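Local coordinates for protein proteasome chaperone 3 (Saccharomyces cerevisiae, PDB 2Z5B) that helps assemble the yeast 20S proteasome, working as a heterodimer with its partner chaperone POC4 to promote formation of the alpha-ring, at residues Thr37-Ile42 and Ser140-Met145; Ser50-Ser55 and Val97-Gly102; Val114-Leu119 and Phe168-Ile173. All blocks are in the same frame, centred on the assembly; numbering follows the deposited sequence.

The three contacts build one two-layer alpha/beta unit: a mixed beta-sheet with two helices on one of its faces. Interactions 1 and 2 lie in the sheet, their centres about 9 Å apart, and meet because strands 140-145 and 50-56 are neighbours; L141 O probably accepts a hydrogen bond from V54 N at 2.7 Å, and S144 OG pairs with T51 OG1. Interaction 3 joins the helices, its centre about 11 Å from that of interaction 1, where I116 CG2 rests 3.6 Å from L40 CD2. Interactions 2 and 3, about 16 Å apart between centres, touch through V54 and A117. The opposite face of the sheet meets the partner chain, Protein YPL144W.

Interaction 1. Residues Thr37-Ile42 and Ser140-Met145; sequences TILLQI and SLLISM
L40 and I143 are paired across the middle of a mixed beta-sheet, where strands 38-44 and 140-145 are its one pair of parallel neighbours, their segments 17° apart. As in any parallel pair, the bonds of alternate residues fan out to two partners: L40 N donates to L142 O at 2.9 Å, while L40 O accepts S144 N at 2.8 Å. The same pattern continues at I42 N, which donates to S144 O.

The tight part of the contact is the face carrying I38, L40, I42, L141, I143 and M145, all buried and apolar, as suits a layer covered by helix 109-124. L141 reaches across with CD1, which comes 3.8 Å from I38 CG2.

Toward T37 the pairing slackens. I38 N reaches S140 O by a weak bond of 3.3 Å, and S140 is partly exposed. Two hydroxyls suit this end: T37 OG1 and S140 OG share a hydrogen bond of 3.3 Å. The other face, with L39, Q41, L142 and S144, meets the partner chain, Protein YPL144W, so two of its residues can be polar: S144 OG bonds Y62 OH of that chain, and Q41 OE1 is held by R43.

At the far end the packing is tight, perhaps strained. M145 CG lies between its backbone N and carbonyl carbon (chi1 60°), and a bend further along (chi3 -32°) folds the methyl back beside I42, leaving M145 CE only 3.4 Å from I42 CD1, less than normal van der Waals contact.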
ATOM      1  N   THR B  37       7.358   0.662  -8.275  1.00 35.47           N
ATOM      2  CA  THR B  37       6.910   1.418  -7.120  1.00 34.82           C
ATOM      3  C   THR B  37       7.138   0.619  -5.840  1.00 33.34           C
ATOM      4  O   THR B  37       7.428  -0.575  -5.875  1.00 32.93           O
ATOM      5  CB  THR B  37       5.406   1.811  -7.280  1.00 35.34           C
ATOM      6  OG1 THR B  37       5.039   2.779  -6.291  1.00 38.43           O
ATOM      7  CG2 THR B  37       4.517   0.591  -7.121  1.00 36.51           C
ATOM      8  N   ILE B  38       7.042   1.296  -4.713  1.00 31.79           N
ATOM      9  CA  ILE B  38       6.942   0.621  -3.438  1.00 30.37           C
ATOM     10  C   ILE B  38       5.566   0.957  -2.896  1.00 29.06           C
ATOM     11  O   ILE B  38       5.101   2.095  -3.042  1.00 28.59           O
ATOM     12  CB  ILE B  38       8.082   1.029  -2.476  1.00 30.96           C
ATOM     13  CG1 ILE B  38       9.399   0.359  -2.945  1.00 32.80           C
ATOM     14  CG2 ILE B  38       7.759   0.607  -1.049  1.00 30.27           C
ATOM     15  CD1 ILE B  38      10.642   1.064  -2.552  1.00 34.97           C
ATOM     16  N   LEU B  39       4.891  -0.041  -2.329  1.00 27.16           N
ATOM     17  CA  LEU B  39       3.601   0.203  -1.694  1.00 26.21           C
ATOM     18  C   LEU B  39       3.793   0.123  -0.193  1.00 26.03           C
ATOM     19  O   LEU B  39       4.064  -0.956   0.335  1.00 26.72           O
ATOM     20  CB  LEU B  39       2.537  -0.796  -2.175  1.00 25.49           C
ATOM     21  CG  LEU B  39       1.143  -0.767  -1.506  1.00 25.73           C
ATOM     22  CD1 LEU B  39       0.480   0.596  -1.715  1.00 24.59           C
ATOM     23  CD2 LEU B  39       0.277  -1.862  -2.080  1.00 26.59           C
ATOM     24  N   LEU B  40       3.648   1.266   0.483  1.00 25.60           N
ATOM     25  CA  LEU B  40       3.844   1.380   1.925  1.00 25.10           C
ATOM     26  C   LEU B  40       2.531   1.577   2.661  1.00 25.51           C
ATOM     27  O   LEU B  40       1.724   2.448   2.280  1.00 25.67           O
ATOM     28  CB  LEU B  40       4.795   2.558   2.247  1.00 24.91           C
ATOM     29  CG  LEU B  40       5.070   2.859   3.724  1.00 24.32           C
ATOM     30  CD1 LEU B  40       5.863   1.721   4.362  1.00 23.37           C
ATOM     31  CD2 LEU B  40       5.847   4.176   3.837  1.00 24.88           C
ATOM     32  N   GLN B  41       2.313   0.772   3.706  1.00 24.62           N
ATOM     33  CA  GLN B  41       1.171   0.938   4.606  1.00 25.25           C
ATOM     34  C   GLN B  41       1.659   1.529   5.906  1.00 26.47           C
ATOM     35  O   GLN B  41       2.672   1.075   6.455  1.00 25.46           O
ATOM     36  CB  GLN B  41       0.508  -0.398   4.951  1.00 25.30           C
ATOM     37  CG  GLN B  41      -0.235  -1.074   3.817  1.00 25.24           C
ATOM     38  CD  GLN B  41      -0.891  -2.327   4.296  1.00 24.18           C
ATOM     39  OE1 GLN B  41      -2.000  -2.289   4.846  1.00 26.65           O
ATOM     40  NE2 GLN B  41      -0.225  -3.448   4.104  1.00 23.60           N
ATOM     41  N   ILE B  42       0.950   2.540   6.402  1.00 26.77           N
ATOM     42  CA  ILE B  42       1.175   3.019   7.779  1.00 27.76           C
ATOM     43  C   ILE B  42      -0.144   3.072   8.531  1.00 28.06           C
ATOM     44  O   ILE B  42      -0.937   4.001   8.352  1.00 28.79           O
ATOM     45  CB  ILE B  42       1.860   4.395   7.849  1.00 27.03           C
ATOM     46  CG1 ILE B  42       3.022   4.488   6.841  1.00 28.42           C
ATOM     47  CG2 ILE B  42       2.364   4.631   9.273  1.00 28.22           C
ATOM     48  CD1 ILE B  42       3.580   5.881   6.656  1.00 28.80           C
ATOM     49  N   SER B 140       8.957   6.021  -7.540  1.00 45.71           N
ATOM     50  CA  SER B 140       7.536   6.120  -7.286  1.00 43.21           C
ATOM     51  C   SER B 140       7.257   5.434  -5.952  1.00 41.39           C
ATOM     52  O   SER B 140       7.825   4.375  -5.653  1.00 40.56           O
ATOM     53  CB  SER B 140       6.772   5.439  -8.418  1.00 43.40           C
ATOM     54  OG  SER B 140       5.385   5.435  -8.178  1.00 45.16           O
ATOM     55  N   LEU B 141       6.404   6.059  -5.150  1.00 39.17           N
ATOM     56  CA  LEU B 141       5.985   5.513  -3.869  1.00 37.95           C
ATOM     57  C   LEU B 141       4.509   5.766  -3.653  1.00 36.35           C
ATOM     58  O   LEU B 141       4.037   6.907  -3.707  1.00 36.74           O
ATOM     59  CB  LEU B 141       6.831   6.110  -2.729  1.00 38.07           C
ATOM     60  CG  LEU B 141       6.619   5.776  -1.249  1.00 38.96           C
ATOM     61  CD1 LEU B 141       6.653   4.271  -0.923  1.00 37.19           C
ATOM     62  CD2 LEU B 141       7.665   6.510  -0.409  1.00 39.12           C
ATOM     63  N   LEU B 142       3.781   4.688  -3.394  1.00 34.65           N
ATOM     64  CA  LEU B 142       2.370   4.752  -3.053  1.00 33.50           C
ATOM     65  C   LEU B 142       2.246   4.529  -1.546  1.00 32.31           C
ATOM     66  O   LEU B 142       2.740   3.519  -1.020  1.00 31.02           O
ATOM     67  CB  LEU B 142       1.632   3.671  -3.867  1.00 33.67           C
ATOM     68  CG  LEU B 142       0.177   3.737  -4.336  1.00 35.80           C
ATOM     69  CD1 LEU B 142      -0.262   5.109  -4.776  1.00 35.09           C
ATOM     70  CD2 LEU B 142      -0.023   2.735  -5.479  1.00 34.22           C
ATOM     71  N   ILE B 143       1.653   5.496  -0.843  1.00 30.79           N
ATOM     72  CA  ILE B 143       1.545   5.436   0.622  1.00 30.22           C
ATOM     73  C   ILE B 143       0.092   5.422   1.048  1.00 29.70           C
ATOM     74  O   ILE B 143      -0.651   6.365   0.785  1.00 29.75           O
ATOM     75  CB  ILE B 143       2.296   6.604   1.363  1.00 29.85           C
ATOM     76  CG1 ILE B 143       3.762   6.667   0.920  1.00 30.53           C
ATOM     77  CG2 ILE B 143       2.199   6.413   2.893  1.00 30.24           C
ATOM     78  CD1 ILE B 143       4.542   7.933   1.374  1.00 31.44           C
ATOM     79  N   SER B 144      -0.315   4.345   1.699  1.00 29.81           N
ATOM     80  CA  SER B 144      -1.633   4.288   2.311  1.00 30.09           C
ATOM     81  C   SER B 144      -1.446   4.407   3.811  1.00 31.26           C
ATOM     82  O   SER B 144      -0.661   3.661   4.401  1.00 30.33           O
ATOM     83  CB  SER B 144      -2.356   2.988   1.956  1.00 30.11           C
ATOM     84  OG  SER B 144      -2.618   2.903   0.565  1.00 29.23           O
ATOM     85  N   MET B 145      -2.154   5.339   4.431  1.00 32.18           N
ATOM     86  CA  MET B 145      -1.953   5.588   5.852  1.00 35.79           C
ATOM     87  C   MET B 145      -3.197   6.087   6.583  1.00 35.44           C
ATOM     88  O   MET B 145      -4.167   6.494   5.947  1.00 34.95           O
ATOM     89  CB  MET B 145      -0.768   6.552   6.061  1.00 34.85           C
ATOM     90  CG  MET B 145      -0.902   7.934   5.409  1.00 37.80           C
ATOM     91  SD  MET B 145       0.634   8.908   5.605  1.00 40.75           S
ATOM     92  CE  MET B 145       1.213   8.297   7.166  1.00 41.11           C
TER

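Interaction 2. Residues Ser50-Ser55 and Val97-Gly102; sequences STYEVS and VVTKLG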
ATOM      1  N   SER B  50      -6.295   7.001   3.980  1.00 36.32           N
ATOM      2  CA  SER B  50      -5.786   7.902   2.948  1.00 36.39           C
ATOM      3  C   SER B  50      -4.763   7.200   2.076  1.00 35.21           C
ATOM      4  O   SER B  50      -4.152   6.223   2.503  1.00 35.97           O
ATOM      5  CB  SER B  50      -5.160   9.148   3.594  1.00 36.68           C
ATOM      6  OG  SER B  50      -6.010   9.684   4.606  1.00 39.58           O
ATOM      7  N   THR B  51      -4.585   7.674   0.851  1.00 33.68           N
ATOM      8  CA  THR B  51      -3.550   7.141  -0.038  1.00 33.04           C
ATOM      9  C   THR B  51      -2.989   8.265  -0.893  1.00 32.76           C
ATOM     10  O   THR B  51      -3.748   9.073  -1.447  1.00 32.70           O
ATOM     11  CB  THR B  51      -4.063   5.982  -0.937  1.00 32.29           C
ATOM     12  OG1 THR B  51      -4.429   4.858  -0.126  1.00 33.71           O
ATOM     13  CG2 THR B  51      -2.997   5.536  -1.935  1.00 32.61           C
ATOM     14  N   TYR B  52      -1.665   8.296  -1.004  1.00 32.60           N
ATOM     15  CA  TYR B  52      -0.954   9.308  -1.769  1.00 33.18           C
ATOM     16  C   TYR B  52       0.064   8.672  -2.680  1.00 33.96           C
ATOM     17  O   TYR B  52       0.704   7.681  -2.319  1.00 33.58           O
ATOM     18  CB  TYR B  52      -0.252  10.308  -0.834  1.00 33.71           C
ATOM     19  CG  TYR B  52      -1.194  10.897   0.186  1.00 33.92           C
ATOM     20  CD1 TYR B  52      -2.014  11.986  -0.130  1.00 34.40           C
ATOM     21  CD2 TYR B  52      -1.307  10.330   1.453  1.00 35.17           C
ATOM     22  CE1 TYR B  52      -2.916  12.502   0.814  1.00 33.62           C
ATOM     23  CE2 TYR B  52      -2.183  10.841   2.393  1.00 35.01           C
ATOM     24  CZ  TYR B  52      -2.978  11.926   2.074  1.00 34.21           C
ATOM     25  OH  TYR B  52      -3.842  12.402   3.039  1.00 35.44           O
ATOM     26  N   GLU B  53       0.204   9.243  -3.867  1.00 34.60           N
ATOM     27  CA  GLU B  53       1.255   8.857  -4.777  1.00 37.06           C
ATOM     28  C   GLU B  53       2.334   9.935  -4.760  1.00 37.94           C
ATOM     29  O   GLU B  53       2.055  11.119  -5.003  1.00 37.58           O
ATOM     30  CB  GLU B  53       0.693   8.623  -6.189  1.00 36.67           C
ATOM     31  CG  GLU B  53       1.705   8.047  -7.165  1.00 38.74           C
ATOM     32  CD  GLU B  53       1.087   7.563  -8.464  1.00 39.62           C
ATOM     33  OE1 GLU B  53       0.130   8.194  -8.977  1.00 42.17           O
ATOM     34  OE2 GLU B  53       1.574   6.538  -8.985  1.00 44.17           O
ATOM     35  N   VAL B  54       3.554   9.513  -4.429  1.00 38.82           N
ATOM     36  CA  VAL B  54       4.716  10.391  -4.384  1.00 40.16           C
ATOM     37  C   VAL B  54       5.669  10.007  -5.524  1.00 41.27           C
ATOM     38  O   VAL B  54       6.190   8.887  -5.562  1.00 40.42           O
ATOM     39  CB  VAL B  54       5.425  10.320  -2.995  1.00 40.00           C
ATOM     40  CG1 VAL B  54       6.321  11.551  -2.771  1.00 40.22           C
ATOM     41  CG2 VAL B  54       4.397  10.208  -1.870  1.00 40.48           C
ATOM     42  N   SER B  55       5.870  10.928  -6.468  1.00 42.75           N
ATOM     43  CA  SER B  55       6.796  10.696  -7.581  1.00 44.99           C
ATOM     44  C   SER B  55       7.757  11.870  -7.792  1.00 46.76           C
ATOM     45  O   SER B  55       7.405  13.023  -7.540  1.00 46.20           O
ATOM     46  CB  SER B  55       6.042  10.377  -8.878  1.00 44.90           C
ATOM     47  OG  SER B  55       5.189  11.441  -9.254  1.00 45.60           O
ATOM     48  N   VAL B  97       3.205  15.154  -4.936  1.00 42.30           N
ATOM     49  CA  VAL B  97       2.339  14.364  -4.063  1.00 42.00           C
ATOM     50  C   VAL B  97       0.892  14.462  -4.540  1.00 41.92           C
ATOM     51  O   VAL B  97       0.286  15.536  -4.520  1.00 42.04           O
ATOM     52  CB  VAL B  97       2.431  14.798  -2.582  1.00 41.76           C
ATOM     53  CG1 VAL B  97       1.446  13.991  -1.719  1.00 41.66           C
ATOM     54  CG2 VAL B  97       3.857  14.645  -2.067  1.00 41.56           C
ATOM     55  N   VAL B  98       0.351  13.334  -4.979  1.00 41.45           N
ATOM     56  CA  VAL B  98      -1.037  13.272  -5.449  1.00 41.16           C
ATOM     57  C   VAL B  98      -1.886  12.461  -4.477  1.00 40.34           C
ATOM     58  O   VAL B  98      -1.562  11.317  -4.147  1.00 39.60           O
ATOM     59  CB  VAL B  98      -1.135  12.679  -6.877  1.00 41.11           C
ATOM     60  CG1 VAL B  98      -2.592  12.634  -7.360  1.00 42.99           C
ATOM     61  CG2 VAL B  98      -0.298  13.478  -7.850  1.00 42.29           C
ATOM     62  N   THR B  99      -2.978  13.071  -4.041  1.00 39.67           N
ATOM     63  CA  THR B  99      -3.926  12.468  -3.144  1.00 39.73           C
ATOM     64  C   THR B  99      -4.877  11.583  -3.944  1.00 39.59           C
ATOM     65  O   THR B  99      -5.606  12.071  -4.821  1.00 39.71           O
ATOM     66  CB  THR B  99      -4.716  13.554  -2.399  1.00 39.72           C
ATOM     67  OG1 THR B  99      -3.802  14.415  -1.713  1.00 40.55           O
ATOM     68  CG2 THR B  99      -5.671  12.944  -1.386  1.00 39.96           C
ATOM     69  N   LYS B 100      -4.854  10.285  -3.645  1.00 38.61           N
ATOM     70  CA  LYS B 100      -5.736   9.317  -4.312  1.00 38.38           C
ATOM     71  C   LYS B 100      -6.970   9.046  -3.457  1.00 38.15           C
ATOM     72  O   LYS B 100      -8.042   8.733  -3.981  1.00 38.14           O
ATOM     73  CB  LYS B 100      -4.997   8.008  -4.644  1.00 37.89           C
ATOM     74  CG  LYS B 100      -3.744   8.159  -5.491  1.00 38.97           C
ATOM     75  CD  LYS B 100      -4.056   8.789  -6.864  1.00 42.11           C
ATOM     76  CE  LYS B 100      -2.823   8.858  -7.730  1.00 45.71           C
ATOM     77  NZ  LYS B 100      -2.567   7.561  -8.418  1.00 47.86           N
ATOM     78  N   LEU B 101      -6.816   9.182  -2.148  1.00 38.22           N
ATOM     79  CA  LEU B 101      -7.887   8.923  -1.191  1.00 39.32           C
ATOM     80  C   LEU B 101      -7.621   9.751   0.055  1.00 40.73           C
ATOM     81  O   LEU B 101      -6.494   9.781   0.539  1.00 39.58           O
ATOM     82  CB  LEU B 101      -7.934   7.428  -0.834  1.00 39.00           C
ATOM     83  CG  LEU B 101      -9.142   6.936  -0.040  1.00 39.35           C
ATOM     84  CD1 LEU B 101     -10.427   6.958  -0.886  1.00 39.80           C
ATOM     85  CD2 LEU B 101      -8.886   5.539   0.503  1.00 38.95           C
ATOM     86  N   GLY B 102      -8.647  10.437   0.558  1.00 42.29           N
ATOM     87  CA  GLY B 102      -8.497  11.298   1.738  1.00 45.31           C
ATOM     88  C   GLY B 102      -8.356  12.786   1.416  1.00 47.27           C
ATOM     89  O   GLY B 102      -8.654  13.219   0.301  1.00 47.69           O
TER
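T51 faces both K100 and L101 in a classic beta bulge, which interrupts an antiparallel pairing of strands 50-56 and 95-99; the strand segments run at 154° to each other, and 95-99 is the outermost strand of the chain's sheet on this side. Before the bulge the register is regular, with E53 N donating to V98 O at 2.7 Å and V98 N returning a bond to E53 O. At the bulge one acceptor serves two donors: T51 O takes K100 N at 2.7 Å and L101 N at 3.1 Å, the latter on a lone pair in the carbonyl plane. The nearly helical backbone of K100 inserts the extra residue, and the positive phi of G102 just beyond suits glycine, since a CB here would run into S50 OG.

On the face of T51, E53 and L101, a salt bridge ties the two strands. The lysine side chain bends twice, at chi2 (-61°) and chi4 (83°), bringing K100 NZ to 2.8 Å from E53 OE1, which it meets from above the carboxylate plane. The long aliphatic part of K100 suits this place too, because CE packs on E53 CB, while NZ also donates to L88 O of the partner chain, Protein YPL144W. With K100 cut back to an alanine, the E53 carboxylate is likely to lose its counter-charge and be free to turn, and the L88 carbonyl of the partner chain to lose this donor.

On the other face Y52 lies alongside T99, pointing the same way. T99 OG1 approaches the edge of the ring, in its plane, 3.3 Å from Y52 CE1. Further along, two beta-branched residues, which favour extended chains, pack side by side, with V54 CG1 4.0 Å from V97 CG2.

Interaction 3. Residues Val114-Leu119 and Phe168-Ile173; sequences VQIAEL and FVLKCI
Two helices lie next to each other on one face of the sheet in this alpha/beta fold, and L119, I116, L170 and I173 fill the seam between them. Segments 114-119 and 168-173 run in roughly the same direction, 31° apart, with axes 10.6 Å from each other at closest. The seam is held by contacts between aliphatic groups, for which branched leucine and isoleucine side chains are well suited.

L170 is the main projection. Its CG stands beside the backbone N (chi1 -73°) and its chain runs on extended, carrying both methyls to the opposite helix. L170 CD2 settles among Q115, I116 and L119, 3.9 Å from I116 CG1 and also close to Q115 O. L119 comes the other way, sliding past L170 in the opposite direction, so that L119 CD2 is 3.8 Å from L170 CD2 and also touches the backbone, 3.5 Å from L170 O. L119 CD2 also reaches the next turn, 3.9 Å from I173 CG2.

Nearer the sheet, I116 and I173 meet at about a right angle, I173 CD1 packing on both I116 CG1 and CD1. At the outer rim, Q115 offers its CB to L170 CD1 at 4.2 Å, an aliphatic stem that allows a polar end on a partly exposed residue.

Beneath this seam lies the middle of the sheet. I116 rests on L40 and I42 of strand 38-44, I173 on L40 and on V29 of strand 26-33, while Y120 and I124, farther along helix 109-124, continue the packing against I173.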
ATOM      1  N   VAL B 114       7.245  13.419   1.307  1.00 39.05           N
ATOM      2  CA  VAL B 114       8.558  13.688   0.724  1.00 38.84           C
ATOM      3  C   VAL B 114       9.661  13.133   1.618  1.00 38.13           C
ATOM      4  O   VAL B 114      10.656  12.608   1.126  1.00 38.54           O
ATOM      5  CB  VAL B 114       8.779  15.202   0.443  1.00 39.15           C
ATOM      6  CG1 VAL B 114      10.268  15.559   0.435  1.00 40.22           C
ATOM      7  CG2 VAL B 114       8.116  15.600  -0.871  1.00 39.34           C
ATOM      8  N   GLN B 115       9.474  13.242   2.931  1.00 38.13           N
ATOM      9  CA  GLN B 115      10.492  12.779   3.876  1.00 38.27           C
ATOM     10  C   GLN B 115      10.586  11.264   3.799  1.00 37.41           C
ATOM     11  O   GLN B 115      11.690  10.699   3.754  1.00 37.36           O
ATOM     12  CB  GLN B 115      10.202  13.268   5.301  1.00 38.64           C
ATOM     13  CG  GLN B 115      10.537  14.774   5.543  1.00 41.67           C
ATOM     14  CD  GLN B 115      12.000  15.123   5.286  1.00 43.14           C
ATOM     15  OE1 GLN B 115      12.903  14.285   5.439  1.00 45.69           O
ATOM     16  NE2 GLN B 115      12.240  16.361   4.878  1.00 44.62           N
ATOM     17  N   ILE B 116       9.431  10.607   3.719  1.00 36.92           N
ATOM     18  CA  ILE B 116       9.408   9.145   3.529  1.00 35.90           C
ATOM     19  C   ILE B 116      10.071   8.793   2.202  1.00 36.10           C
ATOM     20  O   ILE B 116      10.940   7.922   2.149  1.00 36.15           O
ATOM     21  CB  ILE B 116       7.970   8.574   3.652  1.00 36.01           C
ATOM     22  CG1 ILE B 116       7.473   8.765   5.083  1.00 35.51           C
ATOM     23  CG2 ILE B 116       7.927   7.079   3.270  1.00 33.89           C
ATOM     24  CD1 ILE B 116       6.024   8.412   5.311  1.00 36.94           C
ATOM     25  N   ALA B 117       9.701   9.507   1.135  1.00 36.22           N
ATOM     26  CA  ALA B 117      10.307   9.298  -0.179  1.00 36.43           C
ATOM     27  C   ALA B 117      11.827   9.444  -0.156  1.00 36.94           C
ATOM     28  O   ALA B 117      12.543   8.607  -0.697  1.00 36.53           O
ATOM     29  CB  ALA B 117       9.704  10.252  -1.200  1.00 36.59           C
ATOM     30  N   GLU B 118      12.315  10.515   0.465  1.00 37.99           N
ATOM     31  CA  GLU B 118      13.753  10.750   0.548  1.00 38.88           C
ATOM     32  C   GLU B 118      14.473   9.671   1.362  1.00 38.30           C
ATOM     33  O   GLU B 118      15.583   9.270   1.026  1.00 39.21           O
ATOM     34  CB  GLU B 118      14.043  12.163   1.074  1.00 39.22           C
ATOM     35  CG  GLU B 118      13.984  13.225  -0.038  1.00 41.71           C
ATOM     36  CD  GLU B 118      15.023  12.989  -1.129  1.00 43.46           C
ATOM     37  OE1 GLU B 118      16.201  13.336  -0.933  1.00 47.05           O
ATOM     38  OE2 GLU B 118      14.679  12.452  -2.195  1.00 45.28           O
ATOM     39  N   LEU B 119      13.823   9.189   2.414  1.00 38.29           N
ATOM     40  CA  LEU B 119      14.369   8.091   3.215  1.00 38.24           C
ATOM     41  C   LEU B 119      14.609   6.873   2.319  1.00 38.36           C
ATOM     42  O   LEU B 119      15.696   6.276   2.312  1.00 37.98           O
ATOM     43  CB  LEU B 119      13.420   7.754   4.385  1.00 37.95           C
ATOM     44  CG  LEU B 119      13.885   6.696   5.395  1.00 38.10           C
ATOM     45  CD1 LEU B 119      15.064   7.193   6.226  1.00 39.09           C
ATOM     46  CD2 LEU B 119      12.740   6.274   6.298  1.00 38.12           C
ATOM     47  N   PHE B 168       9.846   9.614  14.605  1.00 35.44           N
ATOM     48  CA  PHE B 168       9.530   8.264  15.075  1.00 35.65           C
ATOM     49  C   PHE B 168       9.040   7.357  13.943  1.00 34.75           C
ATOM     50  O   PHE B 168       9.480   6.212  13.833  1.00 34.70           O
ATOM     51  CB  PHE B 168       8.474   8.307  16.180  1.00 35.97           C
ATOM     52  CG  PHE B 168       8.083   6.950  16.691  1.00 37.24           C
ATOM     53  CD1 PHE B 168       8.894   6.283  17.611  1.00 38.81           C
ATOM     54  CD2 PHE B 168       6.915   6.336  16.253  1.00 39.04           C
ATOM     55  CE1 PHE B 168       8.539   5.017  18.093  1.00 39.49           C
ATOM     56  CE2 PHE B 168       6.551   5.069  16.728  1.00 38.24           C
ATOM     57  CZ  PHE B 168       7.364   4.421  17.650  1.00 38.23           C
ATOM     58  N   VAL B 169       8.107   7.862  13.134  1.00 34.19           N
ATOM     59  CA  VAL B 169       7.596   7.113  11.991  1.00 34.03           C
ATOM     60  C   VAL B 169       8.710   6.812  10.983  1.00 33.42           C
ATOM     61  O   VAL B 169       8.804   5.674  10.493  1.00 33.11           O
ATOM     62  CB  VAL B 169       6.383   7.810  11.309  1.00 34.22           C
ATOM     63  CG1 VAL B 169       5.947   7.044  10.051  1.00 35.61           C
ATOM     64  CG2 VAL B 169       5.209   7.910  12.285  1.00 36.23           C
ATOM     65  N   LEU B 170       9.562   7.797  10.691  1.00 32.13           N
ATOM     66  CA  LEU B 170      10.729   7.563   9.825  1.00 32.79           C
ATOM     67  C   LEU B 170      11.645   6.456  10.375  1.00 32.63           C
ATOM     68  O   LEU B 170      12.047   5.563   9.638  1.00 32.82           O
ATOM     69  CB  LEU B 170      11.542   8.850   9.584  1.00 32.91           C
ATOM     70  CG  LEU B 170      10.958   9.923   8.658  1.00 33.95           C
ATOM     71  CD1 LEU B 170      11.873  11.180   8.536  1.00 33.52           C
ATOM     72  CD2 LEU B 170      10.664   9.361   7.271  1.00 34.67           C
ATOM     73  N   LYS B 171      11.950   6.517  11.670  1.00 32.19           N
ATOM     74  CA  LYS B 171      12.710   5.452  12.338  1.00 33.18           C
ATOM     75  C   LYS B 171      12.050   4.068  12.191  1.00 31.70           C
ATOM     76  O   LYS B 171      12.728   3.090  11.956  1.00 31.35           O
ATOM     77  CB  LYS B 171      12.889   5.778  13.822  1.00 32.73           C
ATOM     78  CG  LYS B 171      13.802   4.804  14.541  1.00 35.49           C
ATOM     79  CD  LYS B 171      14.081   5.249  15.987  1.00 35.86           C
ATOM     80  CE  LYS B 171      14.690   4.089  16.781  1.00 40.19           C
ATOM     81  NZ  LYS B 171      15.926   3.588  16.116  1.00 42.72           N
ATOM     82  N   CYS B 172      10.737   4.006  12.334  1.00 31.92           N
ATOM     83  CA  CYS B 172      10.000   2.738  12.204  1.00 33.03           C
ATOM     84  C   CYS B 172      10.178   2.154  10.796  1.00 33.14           C
ATOM     85  O   CYS B 172      10.418   0.952  10.628  1.00 33.35           O
ATOM     86  CB  CYS B 172       8.513   2.967  12.506  1.00 32.87           C
ATOM     87  SG  CYS B 172       8.149   3.303  14.237  1.00 36.60           S
ATOM     88  N   ILE B 173      10.105   3.025   9.789  1.00 33.55           N
ATOM     89  CA  ILE B 173      10.221   2.619   8.389  1.00 33.76           C
ATOM     90  C   ILE B 173      11.626   2.102   8.098  1.00 35.32           C
ATOM     91  O   ILE B 173      11.776   1.051   7.464  1.00 34.76           O
ATOM     92  CB  ILE B 173       9.802   3.761   7.425  1.00 33.69           C
ATOM     93  CG1 ILE B 173       8.298   4.040   7.570  1.00 32.70           C
ATOM     94  CG2 ILE B 173      10.167   3.422   5.972  1.00 32.60           C
ATOM     95  CD1 ILE B 173       7.844   5.417   7.104  1.00 31.98           C
TER